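Local coordinates for replisome organizer (Bacillus phage SPP1, PDB 1NO1), which probably loads the replicative helicase onto phage DNA during SPP1 replication and holds its activity in check until then, at residues 10-15 and 47-52. Sequence-based numbering, arbitrary orientation.
Sequences LKAVSE and NNLTDY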
loop_
_atom_site.group_PDB
_atom_site.type_symbol
_atom_site.label_atom_id
_atom_site.label_comp_id
_atom_site.label_asym_id
_atom_site.label_seq_id
_atom_site.Cartn_x
_atom_site.Cartn_y
_atom_site.Cartn_z
ATOM N N LEU A 10 -0.454 -3.721 1.560
ATOM C CA LEU A 10 -1.478 -3.984 0.547
ATOM C C LEU A 10 -2.797 -4.504 1.154
ATOM O O LEU A 10 -3.878 -4.252 0.639
ATOM C CB LEU A 10 -0.961 -4.924 -0.543
ATOM C CG LEU A 10 0.046 -4.271 -1.511
ATOM C CD1 LEU A 10 0.859 -5.308 -2.268
ATOM C CD2 LEU A 10 -0.642 -3.309 -2.500
ATOM N N LYS A 11 -2.705 -5.212 2.263
ATOM C CA LYS A 11 -3.906 -5.729 2.932
ATOM C C LYS A 11 -4.696 -4.569 3.555
ATOM O O LYS A 11 -5.924 -4.617 3.642
ATOM C CB LYS A 11 -3.506 -6.769 3.980
ATOM C CG LYS A 11 -4.567 -7.119 5.005
ATOM C CD LYS A 11 -5.399 -8.338 4.597
ATOM C CE LYS A 11 -6.505 -8.621 5.619
ATOM N NZ LYS A 11 -7.150 -9.964 5.332
ATOM N N ALA A 12 -3.993 -3.514 3.954
ATOM C CA ALA A 12 -4.648 -2.350 4.543
ATOM C C ALA A 12 -5.384 -1.520 3.470
ATOM O O ALA A 12 -6.524 -1.048 3.688
ATOM C CB ALA A 12 -3.634 -1.496 5.332
ATOM N N VAL A 13 -4.750 -1.349 2.320
ATOM C CA VAL A 13 -5.370 -0.615 1.237
ATOM C C VAL A 13 -6.693 -1.310 0.898
ATOM O O VAL A 13 -7.767 -0.686 0.727
ATOM C CB VAL A 13 -4.463 -0.604 -0.011
ATOM C CG1 VAL A 13 -5.214 -0.014 -1.217
ATOM C CG2 VAL A 13 -3.176 0.182 0.256
ATOM N N SER A 14 -6.628 -2.628 0.846
ATOM C CA SER A 14 -7.817 -3.417 0.564
ATOM C C SER A 14 -8.878 -3.303 1.666
ATOM O O SER A 14 -10.083 -3.349 1.399
ATOM C CB SER A 14 -7.412 -4.878 0.276
ATOM O OG SER A 14 -8.515 -5.748 0.483
ATOM N N GLU A 15 -8.461 -3.149 2.917
ATOM C CA GLU A 15 -9.465 -3.004 3.969
ATOM C C GLU A 15 -10.181 -1.645 3.833
ATOM O O GLU A 15 -11.389 -1.554 4.065
ATOM C CB GLU A 15 -8.855 -3.188 5.379
ATOM C CG GLU A 15 -8.434 -4.620 5.766
ATOM C CD GLU A 15 -7.385 -4.664 6.901
ATOM O OE1 GLU A 15 -6.689 -3.636 7.177
ATOM O OE2 GLU A 15 -7.243 -5.739 7.530
ATOM N N ASN A 47 1.130 5.128 8.478
ATOM C CA ASN A 47 0.609 6.426 8.897
ATOM C C ASN A 47 0.189 7.250 7.657
ATOM O O ASN A 47 -0.870 7.858 7.647
ATOM C CB ASN A 47 1.645 7.155 9.737
ATOM C CG ASN A 47 1.092 8.394 10.418
ATOM O OD1 ASN A 47 1.598 9.490 10.213
ATOM N ND2 ASN A 47 0.064 8.224 11.253
ATOM N N ASN A 48 1.017 7.250 6.612
ATOM C CA ASN A 48 0.685 7.953 5.374
ATOM C C ASN A 48 -0.592 7.393 4.680
ATOM O O ASN A 48 -1.382 8.157 4.104
ATOM C CB ASN A 48 1.873 7.912 4.413
ATOM C CG ASN A 48 3.061 8.725 4.909
ATOM O OD1 ASN A 48 2.925 9.550 5.813
ATOM N ND2 ASN A 48 4.230 8.488 4.326
ATOM N N LEU A 49 -0.823 6.077 4.757
ATOM C CA LEU A 49 -2.035 5.510 4.177
ATOM C C LEU A 49 -3.255 6.030 4.911
ATOM O O LEU A 49 -4.270 6.401 4.306
ATOM C CB LEU A 49 -1.992 3.988 4.167
ATOM C CG LEU A 49 -3.268 3.304 3.696
ATOM C CD1 LEU A 49 -3.557 3.496 2.207
ATOM C CD2 LEU A 49 -3.183 1.831 4.023
ATOM N N THR A 50 -3.168 6.106 6.231
ATOM C CA THR A 50 -4.264 6.668 6.985
ATOM C C THR A 50 -4.614 8.109 6.553
ATOM O O THR A 50 -5.796 8.421 6.339
ATOM C CB THR A 50 -3.997 6.600 8.503
ATOM O OG1 THR A 50 -3.995 5.237 8.912
ATOM C CG2 THR A 50 -5.223 7.145 9.303
ATOM N N ASP A 51 -3.619 8.994 6.407
ATOM C CA ASP A 51 -3.949 10.367 6.036
ATOM C C ASP A 51 -4.553 10.430 4.608
ATOM O O ASP A 51 -5.415 11.268 4.317
ATOM C CB ASP A 51 -2.730 11.289 6.175
ATOM C CG ASP A 51 -2.235 11.403 7.630
ATOM O OD1 ASP A 51 -3.077 11.315 8.565
ATOM O OD2 ASP A 51 -1.015 11.567 7.949
ATOM N N TYR A 52 -4.095 9.555 3.723
ATOM C CA TYR A 52 -4.582 9.509 2.357
ATOM C C TYR A 52 -6.062 9.087 2.272
ATOM O O TYR A 52 -6.825 9.655 1.488
ATOM C CB TYR A 52 -3.680 8.575 1.528
ATOM C CG TYR A 52 -4.161 8.407 0.119
ATOM C CD1 TYR A 52 -3.616 9.178 -0.920
ATOM C CD2 TYR A 52 -5.171 7.487 -0.186
ATOM C CE1 TYR A 52 -4.089 9.059 -2.231
ATOM C CE2 TYR A 52 -5.639 7.347 -1.475
ATOM C CZ TYR A 52 -5.113 8.142 -2.504
ATOM O OH TYR A 52 -5.568 7.974 -3.818
#
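Packing of the first helix against the third, 3-16 against 42-55, rests here on one leucine side chain: Leu49 projects from 42-55 and sets its two methyls against Ala12 and Val13, neighbours in sequence on 3-16. The closest touch is between Leu49 CD2 and Ala12 CB at 3.6 Å. The same methyl lies 3.9 Å from the backbone N of Val13, so it reaches the main chain of the facing helix beside the short alanine side chain. The other branch makes a separate apolar contact, with Leu49 CD1 3.9 Å from Val13 CG2. Leu49 CG stands anti to its own backbone N (chi1 175°), which carries the forked end outward across the interface, while Val13 offers the methyl that is anti to its carbonyl carbon and lies beside its N. These two side chains cross at about a right angle, and CG2 of Val13 also comes within 4.1 Å of Leu49 CD2. The backbones come nearest at Val13 and Leu49, whose CA atoms are 7.6 Å apart. In this small, all-helical N-terminal domain the centre of the contact lies about 6 Å from the centre of the chain, and all three touching residues are buried. The interface is apolar and small, at 114 Å² summed over both sides. Around it the core continues through Phe21, which touches both Val13 and Leu10, and through helix 26-37, where Leu10 meets Thr29, Val30 and Trp33. On the partner helix, Tyr52 packs on Tyr17 and Pro60, and its OH is hydrogen-bonded to Phe58 O.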